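Long-range contacts in diaminopropionate ammonia-lyase (Escherichia coli, PDB 4D9I), which catalyses the pyridoxal phosphate-dependent alpha,beta-elimination of both L- and D-2,3-diaminopropionate to pyruvate and ammonia, working as a homodimer: residues V3-I8 against Y352-Q357; L50-N55 against Y328-R333; N55-K60 against V346-H351; H254-E259 against E361-N366. All blocks are in the same frame, centred on the assembly; numbering follows the deposited sequence.

Contact 1 of 4, residues V3-I8 against Y352-Q357; sequences VFSLKI and YHPQRQ
The Phe-4 ring comes obliquely against CB of Tyr-352: CE2 of Phe-4 sits 3.2 Å from CB of Tyr-352, and the two ring planes, 24° apart, are slid so far past each other that they barely overlap. Beside the rings, Phe-4 N donates to Tyr-352 O over 3.3 Å, reaching the carbonyl from above its plane. Val-3 CA adds a C-H...O contact to this same oxygen, and His-353 CA returns one to Phe-4 O. Val-3 CG1, anti to its own backbone N (chi1 175°), packs 3.6 Å from Pro-354 CD, while Ser-5 OG rests against CD and CG of that proline and stands over one face of the His-353 ring. At the edge of this imidazole a water bridges NE2 of His-353, at 3.0 Å, to Leu-6 O, to which it donates. On the other side, Gln-355 N donates to His-353 ND1 over 2.8 Å and nearly in the ring plane, within a type I turn spanning His-353 to Arg-356. Farther out, Leu-319 of helix 315-325 packs on Phe-4, and Trp-390 of the second subunit on Tyr-352. Because ND1 of His-353 accepts the N-H of Gln-355 while NE2 is held by the water, both ring nitrogens are engaged and the rotation of the imidazole is fixed.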
loop_
_atom_site.group_PDB
_atom_site.type_symbol
_atom_site.label_atom_id
_atom_site.label_comp_id
_atom_site.label_asym_id
_atom_site.label_seq_id
_atom_site.Cartn_x
_atom_site.Cartn_y
_atom_site.Cartn_z
ATOM N N VAL B 3 -10.663 12.248 -10.714
ATOM C CA VAL B 3 -10.917 13.557 -10.153
ATOM C C VAL B 3 -12.006 13.398 -9.079
ATOM O O VAL B 3 -13.054 12.797 -9.326
ATOM C CB VAL B 3 -11.309 14.579 -11.248
ATOM C CG1 VAL B 3 -11.689 15.916 -10.628
ATOM C CG2 VAL B 3 -10.150 14.771 -12.228
ATOM N N PHE B 4 -11.726 13.882 -7.873
ATOM C CA PHE B 4 -12.705 13.820 -6.785
ATOM C C PHE B 4 -12.576 15.030 -5.864
ATOM O O PHE B 4 -11.505 15.630 -5.779
ATOM C CB PHE B 4 -12.566 12.509 -5.996
ATOM C CG PHE B 4 -11.185 12.268 -5.409
ATOM C CD1 PHE B 4 -10.864 12.723 -4.125
ATOM C CD2 PHE B 4 -10.229 11.539 -6.108
ATOM C CE1 PHE B 4 -9.608 12.481 -3.568
ATOM C CE2 PHE B 4 -8.974 11.285 -5.555
ATOM C CZ PHE B 4 -8.662 11.765 -4.282
ATOM N N SER B 5 -13.672 15.370 -5.177
ATOM C CA SER B 5 -13.709 16.544 -4.322
ATOM C C SER B 5 -13.911 16.162 -2.865
ATOM O O SER B 5 -15.020 15.861 -2.440
ATOM C CB SER B 5 -14.807 17.509 -4.769
ATOM O OG SER B 5 -14.570 17.976 -6.084
ATOM N N LEU B 6 -12.827 16.175 -2.105
ATOM C CA LEU B 6 -12.907 15.990 -0.660
ATOM C C LEU B 6 -12.906 17.358 -0.027
ATOM O O LEU B 6 -12.185 18.263 -0.471
ATOM C CB LEU B 6 -11.757 15.131 -0.127
ATOM C CG LEU B 6 -11.717 13.692 -0.684
ATOM C CD1 LEU B 6 -10.554 12.931 -0.075
ATOM C CD2 LEU B 6 -13.022 12.946 -0.423
ATOM N N LYS B 7 -13.733 17.506 1.000
ATOM C CA LYS B 7 -13.862 18.772 1.689
ATOM C C LYS B 7 -12.493 19.194 2.234
ATOM O O LYS B 7 -11.922 18.514 3.082
ATOM C CB LYS B 7 -14.898 18.648 2.806
ATOM C CG LYS B 7 -15.060 19.902 3.642
ATOM C CD LYS B 7 -15.681 19.568 4.988
ATOM C CE LYS B 7 -15.822 20.825 5.820
ATOM N NZ LYS B 7 -16.791 20.684 6.951
ATOM N N ILE B 8 -11.943 20.283 1.692
ATOM C CA ILE B 8 -10.740 20.909 2.262
ATOM C C ILE B 8 -10.970 22.410 2.398
ATOM O O ILE B 8 -10.743 23.167 1.444
ATOM C CB ILE B 8 -9.477 20.747 1.387
ATOM C CG1 ILE B 8 -9.211 19.297 1.000
ATOM C CG2 ILE B 8 -8.257 21.313 2.115
ATOM C CD1 ILE B 8 -8.415 19.202 -0.289
ATOM N N TYR B 352 -5.750 15.649 -6.508
ATOM C CA TYR B 352 -6.811 15.061 -7.318
ATOM C C TYR B 352 -8.081 15.909 -7.457
ATOM O O TYR B 352 -8.971 15.572 -8.239
ATOM C CB TYR B 352 -7.150 13.674 -6.780
ATOM C CG TYR B 352 -6.063 12.644 -7.021
ATOM C CD1 TYR B 352 -5.831 12.146 -8.311
ATOM C CD2 TYR B 352 -5.277 12.151 -5.968
ATOM C CE1 TYR B 352 -4.861 11.190 -8.553
ATOM C CE2 TYR B 352 -4.283 11.181 -6.203
ATOM C CZ TYR B 352 -4.090 10.709 -7.501
ATOM O OH TYR B 352 -3.131 9.757 -7.784
ATOM N N HIS B 353 -8.156 16.997 -6.684
ATOM C CA HIS B 353 -9.293 17.926 -6.684
ATOM C C HIS B 353 -9.444 18.635 -8.019
ATOM O O HIS B 353 -8.445 19.034 -8.619
ATOM C CB HIS B 353 -9.082 18.950 -5.562
ATOM C CG HIS B 353 -10.345 19.633 -5.092
ATOM N ND1 HIS B 353 -10.997 20.553 -5.839
ATOM C CD2 HIS B 353 -11.049 19.531 -3.891
ATOM C CE1 HIS B 353 -12.065 21.008 -5.155
ATOM N NE2 HIS B 353 -12.103 20.374 -3.969
ATOM N N PRO B 354 -10.701 18.835 -8.492
ATOM C CA PRO B 354 -10.888 19.635 -9.708
ATOM C C PRO B 354 -10.340 21.069 -9.582
ATOM O O PRO B 354 -9.940 21.654 -10.590
ATOM C CB PRO B 354 -12.410 19.647 -9.930
ATOM C CG PRO B 354 -13.032 18.998 -8.750
ATOM C CD PRO B 354 -11.966 18.291 -7.964
ATOM N N GLN B 355 -10.282 21.614 -8.370
ATOM C CA GLN B 355 -9.778 22.972 -8.190
ATOM C C GLN B 355 -8.326 22.953 -7.749
ATOM O O GLN B 355 -7.869 23.856 -7.051
ATOM C CB GLN B 355 -10.662 23.774 -7.223
ATOM C CG GLN B 355 -12.031 24.122 -7.820
ATOM C CD GLN B 355 -12.994 24.714 -6.798
ATOM O OE1 GLN B 355 -13.500 25.821 -6.976
ATOM N NE2 GLN B 355 -13.251 23.976 -5.725
ATOM N N ARG B 356 -7.608 21.924 -8.186
ATOM C CA ARG B 356 -6.205 21.730 -7.826
ATOM C C ARG B 356 -5.391 23.023 -7.957
ATOM O O ARG B 356 -4.660 23.383 -7.029
ATOM C CB ARG B 356 -5.608 20.615 -8.679
ATOM C CG ARG B 356 -4.125 20.356 -8.495
ATOM C CD ARG B 356 -3.587 19.626 -9.734
ATOM N NE ARG B 356 -2.360 18.888 -9.419
ATOM C CZ ARG B 356 -1.140 19.249 -9.804
ATOM N NH1 ARG B 356 -0.963 20.341 -10.538
ATOM N NH2 ARG B 356 -0.096 18.490 -9.481
ATOM N N GLN B 357 -5.562 23.727 -9.077
ATOM C CA GLN B 357 -4.808 24.943 -9.383
ATOM C C GLN B 357 -5.001 26.073 -8.357
ATOM O O GLN B 357 -4.027 26.553 -7.788
ATOM C CB GLN B 357 -5.134 25.422 -10.801
ATOM C CG GLN B 357 -4.388 26.676 -11.246
ATOM C CD GLN B 357 -4.706 27.069 -12.680
ATOM O OE1 GLN B 357 -5.232 28.157 -12.941
ATOM N NE2 GLN B 357 -4.400 26.181 -13.620
HETATM O O HOH W 1 -14.001 20.590 -1.597
#

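Contact 2 of 4, residues L50-N55 against Y328-R333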
loop_
_atom_site.group_PDB
_atom_site.type_symbol
_atom_site.label_atom_id
_atom_site.label_comp_id
_atom_site.label_asym_id
_atom_site.label_seq_id
_atom_site.Cartn_x
_atom_site.Cartn_y
_atom_site.Cartn_z
ATOM N N LEU B 50 9.897 11.804 -0.201
ATOM C CA LEU B 50 8.971 11.211 -1.140
ATOM C C LEU B 50 9.122 11.969 -2.464
ATOM O O LEU B 50 8.242 12.707 -2.860
ATOM C CB LEU B 50 7.529 11.217 -0.599
ATOM C CG LEU B 50 7.297 10.583 0.778
ATOM C CD1 LEU B 50 5.816 10.667 1.133
ATOM C CD2 LEU B 50 7.768 9.123 0.868
ATOM N N ASP B 51 10.274 11.791 -3.106
ATOM C CA ASP B 51 10.618 12.515 -4.344
ATOM C C ASP B 51 9.635 12.290 -5.496
ATOM O O ASP B 51 9.259 13.240 -6.211
ATOM C CB ASP B 51 12.027 12.158 -4.828
ATOM C CG ASP B 51 13.136 12.736 -3.946
ATOM O OD1 ASP B 51 12.892 13.522 -2.988
ATOM O OD2 ASP B 51 14.297 12.400 -4.230
ATOM N N ASP B 52 9.268 11.032 -5.724
ATOM C CA ASP B 52 8.416 10.729 -6.864
ATOM C C ASP B 52 6.997 11.257 -6.638
ATOM O O ASP B 52 6.361 11.768 -7.581
ATOM C CB ASP B 52 8.446 9.229 -7.204
ATOM C CG ASP B 52 9.800 8.798 -7.729
ATOM O OD1 ASP B 52 10.465 9.637 -8.352
ATOM O OD2 ASP B 52 10.225 7.651 -7.521
ATOM N N LEU B 53 6.532 11.200 -5.391
ATOM C CA LEU B 53 5.233 11.793 -5.036
ATOM C C LEU B 53 5.281 13.329 -5.183
ATOM O O LEU B 53 4.303 13.965 -5.639
ATOM C CB LEU B 53 4.787 11.370 -3.609
ATOM C CG LEU B 53 3.310 11.632 -3.241
ATOM C CD1 LEU B 53 2.401 10.611 -3.940
ATOM C CD2 LEU B 53 3.043 11.645 -1.737
ATOM N N ALA B 54 6.426 13.925 -4.825
ATOM C CA ALA B 54 6.585 15.371 -4.968
ATOM C C ALA B 54 6.517 15.790 -6.446
ATOM O O ALA B 54 5.863 16.779 -6.794
ATOM C CB ALA B 54 7.887 15.838 -4.324
ATOM N N ASN B 55 7.173 15.024 -7.316
ATOM C CA ASN B 55 7.076 15.244 -8.764
ATOM C C ASN B 55 5.621 15.126 -9.266
ATOM O O ASN B 55 5.121 16.017 -9.948
ATOM C CB ASN B 55 7.999 14.263 -9.488
ATOM C CG ASN B 55 7.965 14.416 -10.995
ATOM O OD1 ASN B 55 8.217 15.484 -11.529
ATOM N ND2 ASN B 55 7.667 13.330 -11.693
ATOM N N TYR B 328 4.405 5.967 -4.335
ATOM C CA TYR B 328 4.512 6.201 -5.769
ATOM C C TYR B 328 5.946 6.035 -6.223
ATOM O O TYR B 328 6.886 6.350 -5.465
ATOM C CB TYR B 328 4.059 7.632 -6.095
ATOM C CG TYR B 328 3.665 7.826 -7.551
ATOM C CD1 TYR B 328 2.524 7.208 -8.050
ATOM C CD2 TYR B 328 4.414 8.624 -8.415
ATOM C CE1 TYR B 328 2.139 7.361 -9.371
ATOM C CE2 TYR B 328 4.027 8.798 -9.753
ATOM C CZ TYR B 328 2.876 8.153 -10.206
ATOM O OH TYR B 328 2.431 8.256 -11.507
ATOM N N GLY B 329 6.122 5.566 -7.465
ATOM C CA GLY B 329 7.454 5.476 -8.068
ATOM C C GLY B 329 8.362 4.616 -7.202
ATOM O O GLY B 329 8.001 3.496 -6.818
ATOM N N ASN B 330 9.540 5.137 -6.881
ATOM C CA ASN B 330 10.496 4.395 -6.051
ATOM C C ASN B 330 10.567 4.909 -4.609
ATOM O O ASN B 330 11.490 4.569 -3.877
ATOM C CB ASN B 330 11.891 4.426 -6.708
ATOM C CG ASN B 330 11.910 3.733 -8.055
ATOM O OD1 ASN B 330 12.515 4.219 -9.032
ATOM N ND2 ASN B 330 11.249 2.596 -8.129
ATOM N N ASP B 331 9.581 5.700 -4.205
ATOM C CA ASP B 331 9.601 6.354 -2.890
ATOM C C ASP B 331 9.611 5.318 -1.769
ATOM O O ASP B 331 9.081 4.208 -1.954
ATOM C CB ASP B 331 8.385 7.253 -2.714
ATOM C CG ASP B 331 8.514 8.582 -3.448
ATOM O OD1 ASP B 331 9.589 8.881 -3.987
ATOM O OD2 ASP B 331 7.525 9.334 -3.495
ATOM N N PRO B 332 10.194 5.663 -0.600
ATOM C CA PRO B 332 10.094 4.732 0.544
ATOM C C PRO B 332 8.654 4.658 1.078
ATOM O O PRO B 332 7.905 5.631 0.970
ATOM C CB PRO B 332 11.020 5.377 1.606
ATOM C CG PRO B 332 10.973 6.840 1.269
ATOM C CD PRO B 332 10.930 6.892 -0.244
ATOM N N ARG B 333 8.292 3.500 1.638
ATOM C CA ARG B 333 6.964 3.224 2.176
ATOM C C ARG B 333 6.916 3.599 3.664
ATOM O O ARG B 333 7.895 3.389 4.357
ATOM C CB ARG B 333 6.697 1.723 2.036
ATOM C CG ARG B 333 5.439 1.215 2.723
ATOM C CD ARG B 333 5.023 -0.105 2.093
ATOM N NE ARG B 333 4.129 -0.865 2.963
ATOM C CZ ARG B 333 4.546 -1.877 3.719
ATOM N NH1 ARG B 333 5.819 -2.268 3.647
ATOM N NH2 ARG B 333 3.706 -2.559 4.478
#
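Asp-331 turns its carboxylate onto the start of helix 51-57 and accepts from two successive backbone amides. Asp-52 N reaches OD1 of Asp-331 at 2.8 Å on its syn lone pair, and Leu-53 N reaches OD2 of Asp-331 at 2.8 Å, also from the syn side but 22° out of the carboxylate plane. With one N-H on each oxygen, the group is held against rotation about CB-CG. In the reverse direction, Asp-52 OD2 accepts the amide of Asn-330 over 2.7 Å on its anti lone pair, in a nearly straight bond. CG of Asp-52 stands beside its backbone N (chi1 -68°), which brings the carboxylate across to the type II' turn running from Tyr-328 to Asp-331; Asp-331 N closes that turn on Tyr-328 O. The two carboxylate planes are nearly parallel, 11° apart, with OD2 of Asp-52 3.8 Å from OD1 of Asp-331, a repulsion that the three amides and the helix N-terminus probably offset. Asp-51 is paired with Lys-61 in a salt bridge. Apolar contacts flank the polar centre: Leu-50 CD2 lies 4.0 Å from Pro-332 CG, and Leu-53 CD1 meets Tyr-328 CB. Arg-386 and Trp-390 of the second subunit pack on Tyr-328 and Leu-53. An aspartate from a distant loop thus accepts from the first-turn amides of a helix, much as an N-cap side chain often does; Leu-50, at the N-cap position, has no side-chain acceptor.

Contact 3 of 4, residues N55-K60 against V346-H351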
loop_
_atom_site.group_PDB
_atom_site.type_symbol
_atom_site.label_atom_id
_atom_site.label_comp_id
_atom_site.label_asym_id
_atom_site.label_seq_id
_atom_site.Cartn_x
_atom_site.Cartn_y
_atom_site.Cartn_z
ATOM N N ASN B 55 7.173 15.024 -7.316
ATOM C CA ASN B 55 7.076 15.244 -8.764
ATOM C C ASN B 55 5.621 15.126 -9.266
ATOM O O ASN B 55 5.121 16.017 -9.948
ATOM C CB ASN B 55 7.999 14.263 -9.488
ATOM C CG ASN B 55 7.965 14.416 -10.995
ATOM O OD1 ASN B 55 8.217 15.484 -11.529
ATOM N ND2 ASN B 55 7.667 13.330 -11.693
ATOM N N LEU B 56 4.935 14.047 -8.891
ATOM C CA LEU B 56 3.518 13.884 -9.242
ATOM C C LEU B 56 2.628 15.052 -8.765
ATOM O O LEU B 56 1.747 15.501 -9.496
ATOM C CB LEU B 56 2.964 12.572 -8.668
ATOM C CG LEU B 56 1.503 12.232 -9.018
ATOM C CD1 LEU B 56 1.283 11.948 -10.520
ATOM C CD2 LEU B 56 1.067 11.038 -8.193
ATOM N N PHE B 57 2.872 15.541 -7.549
ATOM C CA PHE B 57 2.032 16.579 -6.973
ATOM C C PHE B 57 2.459 17.963 -7.404
ATOM O O PHE B 57 1.802 18.933 -7.052
ATOM C CB PHE B 57 2.045 16.523 -5.428
ATOM C CG PHE B 57 1.264 15.381 -4.847
ATOM C CD1 PHE B 57 0.621 14.453 -5.658
ATOM C CD2 PHE B 57 1.210 15.206 -3.466
ATOM C CE1 PHE B 57 -0.083 13.392 -5.104
ATOM C CE2 PHE B 57 0.510 14.145 -2.920
ATOM C CZ PHE B 57 -0.133 13.238 -3.740
ATOM N N GLY B 58 3.567 18.062 -8.130
ATOM C CA GLY B 58 4.001 19.354 -8.649
ATOM C C GLY B 58 4.659 20.254 -7.613
ATOM O O GLY B 58 4.602 21.479 -7.726
ATOM N N VAL B 59 5.274 19.666 -6.592
ATOM C CA VAL B 59 6.129 20.463 -5.686
ATOM C C VAL B 59 7.577 19.976 -5.789
ATOM O O VAL B 59 7.836 18.992 -6.481
ATOM C CB VAL B 59 5.616 20.461 -4.233
ATOM C CG1 VAL B 59 4.258 21.173 -4.159
ATOM C CG2 VAL B 59 5.556 19.039 -3.663
ATOM N N LYS B 60 8.507 20.657 -5.115
ATOM C CA LYS B 60 9.937 20.299 -5.193
ATOM C C LYS B 60 10.235 19.047 -4.339
ATOM O O LYS B 60 10.844 18.099 -4.815
ATOM C CB LYS B 60 10.828 21.474 -4.751
ATOM C CG LYS B 60 12.325 21.279 -5.010
ATOM C CD LYS B 60 13.122 22.569 -4.749
ATOM C CE LYS B 60 14.544 22.493 -5.303
ATOM N N VAL B 346 -3.907 15.688 2.946
ATOM C CA VAL B 346 -4.334 16.976 2.394
ATOM C C VAL B 346 -3.688 17.217 1.023
ATOM O O VAL B 346 -4.363 17.621 0.074
ATOM C CB VAL B 346 -4.037 18.155 3.349
ATOM C CG1 VAL B 346 -4.173 19.496 2.632
ATOM C CG2 VAL B 346 -4.970 18.106 4.546
ATOM N N LEU B 347 -2.380 16.973 0.938
ATOM C CA LEU B 347 -1.656 17.179 -0.319
ATOM C C LEU B 347 -2.222 16.293 -1.419
ATOM O O LEU B 347 -2.354 16.719 -2.576
ATOM C CB LEU B 347 -0.159 16.900 -0.150
ATOM C CG LEU B 347 0.626 17.756 0.846
ATOM C CD1 LEU B 347 2.103 17.383 0.806
ATOM C CD2 LEU B 347 0.452 19.214 0.497
ATOM N N ALA B 348 -2.559 15.060 -1.066
ATOM C CA ALA B 348 -3.102 14.117 -2.044
ATOM C C ALA B 348 -4.513 14.557 -2.483
ATOM O O ALA B 348 -4.844 14.466 -3.672
ATOM C CB ALA B 348 -3.137 12.710 -1.463
ATOM N N ALA B 349 -5.324 15.041 -1.529
ATOM C CA ALA B 349 -6.680 15.510 -1.829
ATOM C C ALA B 349 -6.645 16.720 -2.756
ATOM O O ALA B 349 -7.512 16.882 -3.620
ATOM C CB ALA B 349 -7.429 15.857 -0.545
ATOM N N VAL B 350 -5.665 17.587 -2.534
ATOM C CA VAL B 350 -5.471 18.774 -3.369
ATOM C C VAL B 350 -5.113 18.315 -4.785
ATOM O O VAL B 350 -5.664 18.810 -5.763
ATOM C CB VAL B 350 -4.346 19.669 -2.807
ATOM C CG1 VAL B 350 -3.838 20.646 -3.874
ATOM C CG2 VAL B 350 -4.812 20.416 -1.548
ATOM N N HIS B 351 -4.185 17.366 -4.874
ATOM C CA HIS B 351 -3.705 16.910 -6.164
ATOM C C HIS B 351 -4.826 16.431 -7.060
ATOM O O HIS B 351 -4.873 16.776 -8.222
ATOM C CB HIS B 351 -2.663 15.815 -6.004
ATOM C CG HIS B 351 -2.266 15.189 -7.311
ATOM N ND1 HIS B 351 -1.555 15.855 -8.240
ATOM C CD2 HIS B 351 -2.529 13.930 -7.840
ATOM C CE1 HIS B 351 -1.387 15.066 -9.328
ATOM N NE2 HIS B 351 -1.970 13.885 -9.078
#
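Phe-57 and His-351 lie with their rings near parallel, 28° apart, but slid so that they hardly overlap, the centroids 4.8 Å from each other. Phe-57 CD1 stands over one face of the imidazole, 3.4 Å from His-351 CG, and in exchange CB of His-351 sits above the phenyl face in a CH-pi contact, 4.0 Å from the Phe-57 centroid. Leu-347 O approaches the phenyl face as well, offset toward the rim. The far end of the phenyl ring runs into the backbone of helix 338-352, where CZ of Phe-57 meets CA of Ala-348 at 3.5 Å. CG of Phe-57 is beside its backbone N (chi1 -74°), and this sends the ring from the last turn of helix 51-57 across to the second helix. That turn ends in a Schellman motif, Gly-58 taking positive phi and its N bonding back to Asn-55 O, so the contact packs a helix C-terminus against the flank of another helix. An alanine in place of Phe-57 would probably open a gap beside Ala-348 and leave the His-351 imidazole without the ring it lies against. CG of His-351 lies anti to the backbone N (chi1 173°), and the ring extends toward the shorter helix: CE1 of His-351 is 3.2 Å from Leu-56 O, and NE2 lies 3.8 Å from CG of Leu-56, whose side chain crosses it at about a right angle. ND1 of His-351 is hydrogen-bonded to NH2 of Arg-356, and Trp-390 of the second subunit packs on Leu-56.

Contact 4 of 4, residues H254-E259 against E361-N366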
loop_
_atom_site.group_PDB
_atom_site.type_symbol
_atom_site.label_atom_id
_atom_site.label_comp_id
_atom_site.label_asym_id
_atom_site.label_seq_id
_atom_site.Cartn_x
_atom_site.Cartn_y
_atom_site.Cartn_z
ATOM N N HIS B 254 5.497 28.660 5.621
ATOM C CA HIS B 254 4.077 28.578 5.345
ATOM C C HIS B 254 3.524 27.390 6.080
ATOM O O HIS B 254 3.615 26.260 5.615
ATOM C CB HIS B 254 3.805 28.501 3.844
ATOM C CG HIS B 254 2.344 28.641 3.492
ATOM N ND1 HIS B 254 1.904 29.529 2.594
ATOM C CD2 HIS B 254 1.213 27.964 3.969
ATOM C CE1 HIS B 254 0.565 29.432 2.486
ATOM N NE2 HIS B 254 0.142 28.487 3.340
ATOM N N SER B 255 2.987 27.648 7.267
ATOM C CA SER B 255 2.519 26.579 8.126
ATOM C C SER B 255 1.024 26.406 7.982
ATOM O O SER B 255 0.265 27.378 7.999
ATOM C CB SER B 255 2.879 26.859 9.598
ATOM O OG SER B 255 2.372 28.112 10.008
ATOM N N ILE B 256 0.615 25.152 7.887
ATOM C CA ILE B 256 -0.768 24.796 7.688
ATOM C C ILE B 256 -1.166 23.814 8.789
ATOM O O ILE B 256 -0.603 22.731 8.891
ATOM C CB ILE B 256 -0.990 24.140 6.296
ATOM C CG1 ILE B 256 -0.562 25.092 5.166
ATOM C CG2 ILE B 256 -2.448 23.800 6.111
ATOM C CD1 ILE B 256 -0.142 24.374 3.893
ATOM N N ILE B 257 -2.156 24.206 9.580
ATOM C CA ILE B 257 -2.705 23.381 10.664
ATOM C C ILE B 257 -3.881 22.593 10.093
ATOM O O ILE B 257 -4.745 23.157 9.396
ATOM C CB ILE B 257 -3.178 24.274 11.828
ATOM C CG1 ILE B 257 -2.128 25.356 12.144
ATOM C CG2 ILE B 257 -3.518 23.440 13.064
ATOM C CD1 ILE B 257 -0.717 24.842 12.403
ATOM N N VAL B 258 -3.891 21.288 10.356
ATOM C CA VAL B 258 -4.875 20.407 9.774
ATOM C C VAL B 258 -5.756 19.726 10.827
ATOM O O VAL B 258 -5.256 19.061 11.737
ATOM C CB VAL B 258 -4.172 19.338 8.895
ATOM C CG1 VAL B 258 -5.207 18.450 8.224
ATOM C CG2 VAL B 258 -3.302 20.029 7.863
ATOM N N GLU B 259 -7.065 19.867 10.669
ATOM C CA GLU B 259 -8.027 19.244 11.561
ATOM C C GLU B 259 -9.190 18.588 10.822
ATOM O O GLU B 259 -9.636 19.086 9.799
ATOM C CB GLU B 259 -8.603 20.270 12.552
ATOM C CG GLU B 259 -7.604 20.822 13.537
ATOM C CD GLU B 259 -8.235 21.859 14.434
ATOM O OE1 GLU B 259 -8.728 22.882 13.904
ATOM O OE2 GLU B 259 -8.263 21.638 15.656
ATOM N N GLU B 361 -2.556 27.375 -5.362
ATOM C CA GLU B 361 -2.306 28.810 -5.254
ATOM C C GLU B 361 -2.603 29.338 -3.858
ATOM O O GLU B 361 -1.807 30.085 -3.309
ATOM C CB GLU B 361 -3.127 29.577 -6.277
ATOM C CG GLU B 361 -2.622 29.411 -7.694
ATOM C CD GLU B 361 -3.413 30.220 -8.708
ATOM O OE1 GLU B 361 -3.976 31.285 -8.356
ATOM O OE2 GLU B 361 -3.460 29.783 -9.870
ATOM N N LYS B 362 -3.750 28.947 -3.301
ATOM C CA LYS B 362 -4.148 29.327 -1.947
ATOM C C LYS B 362 -3.085 28.874 -0.956
ATOM O O LYS B 362 -2.675 29.644 -0.087
ATOM C CB LYS B 362 -5.524 28.733 -1.591
ATOM C CG LYS B 362 -6.065 29.075 -0.204
ATOM C CD LYS B 362 -6.400 30.559 -0.072
ATOM C CE LYS B 362 -7.386 30.817 1.061
ATOM N NZ LYS B 362 -7.552 32.277 1.319
ATOM N N LEU B 363 -2.622 27.639 -1.110
ATOM C CA LEU B 363 -1.641 27.059 -0.197
ATOM C C LEU B 363 -0.206 27.448 -0.530
ATOM O O LEU B 363 0.707 27.086 0.203
ATOM C CB LEU B 363 -1.786 25.521 -0.122
ATOM C CG LEU B 363 -3.150 24.992 0.337
ATOM C CD1 LEU B 363 -3.328 23.518 -0.022
ATOM C CD2 LEU B 363 -3.409 25.241 1.824
ATOM N N ALA B 364 -0.019 28.208 -1.616
ATOM C CA ALA B 364 1.311 28.611 -2.095
ATOM C C ALA B 364 2.211 27.406 -2.388
ATOM O O ALA B 364 3.437 27.474 -2.272
ATOM C CB ALA B 364 1.979 29.593 -1.126
ATOM N N LEU B 365 1.591 26.300 -2.772
ATOM C CA LEU B 365 2.339 25.163 -3.297
ATOM C C LEU B 365 2.645 25.340 -4.784
ATOM O O LEU B 365 1.754 25.617 -5.590
ATOM C CB LEU B 365 1.573 23.863 -3.064
ATOM C CG LEU B 365 1.266 23.614 -1.576
ATOM C CD1 LEU B 365 0.236 22.501 -1.453
ATOM C CD2 LEU B 365 2.528 23.278 -0.799
ATOM N N ASN B 366 3.914 25.201 -5.136
ATOM C CA ASN B 366 4.342 25.299 -6.520
ATOM C C ASN B 366 5.584 24.434 -6.684
ATOM O O ASN B 366 5.986 23.739 -5.733
ATOM C CB ASN B 366 4.608 26.770 -6.896
ATOM C CG ASN B 366 5.607 27.439 -5.965
ATOM O OD1 ASN B 366 6.423 26.771 -5.326
ATOM N ND2 ASN B 366 5.530 28.760 -5.866
#
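The imidazole of His-254 carries Leu-363 O over one face, offset toward the rim, with CE1 of His-254 3.3 Å from that oxygen. At the ring edge lies Lys-362 O, 4.1 Å from His-254 CE1, while the methyl CB of Ala-364 comes obliquely to ND1 of His-254 at 3.7 Å. The ring also stacks with His-226, from the neighbouring parallel strand 226-230. This is alpha/beta packing in the larger, mixed sheet of the fold type II enzyme: the start of strand 254-260 meets the C-terminal end of helix 356-363. The helix closes there in a Schellman motif, with Ala-364 at positive phi and a weak bond from its N back to Glu-361 O, and its late carbonyls turn toward the histidine. Their partial negative charge would probably polarise the ring. His-254 CG is anti to its backbone N (chi1 -171°), which swings the ring out toward these carbonyls. Its NE2 bonds to Gln-308, whose amide NE2 in turn donates to Lys-362 O, so one glutamine ties the histidine and the helix end together. A leucine here is likely to leave Gln-308 OE1 without its imidazole mate and His-226 without its stacking partner. Lys-362 NZ forms a salt bridge with Asp-12. Two residues farther along the strand, the contact turns apolar, the side chains crossing at about a right angle where CD1 of Ile-256 meets CD2 of Leu-363 at 4.0 Å.

Segments 3-8, 50-55, 55-60 and 254-259 come first along the chain; their partners, all between 328 and 366, follow. Contacts 2 and 3 share Asn-55 and helix 51-57, their centres 11 Å apart, and contacts 1 and 4 both use helix 356-363. Contact 3 is central: its centre is 11 Å from that of each other contact, and it touches all three, through Arg-356 to contact 1, Tyr-328 to contact 2 and Leu-365 to contact 4. The centres of contacts 1 and 2 are 21 Å apart. The four contacts join segments 3-8 and 50-60 and strand 254-260 to elements between 328 and 366; contacts 1, 2 and 3 meet the second subunit, and contact 4 does not.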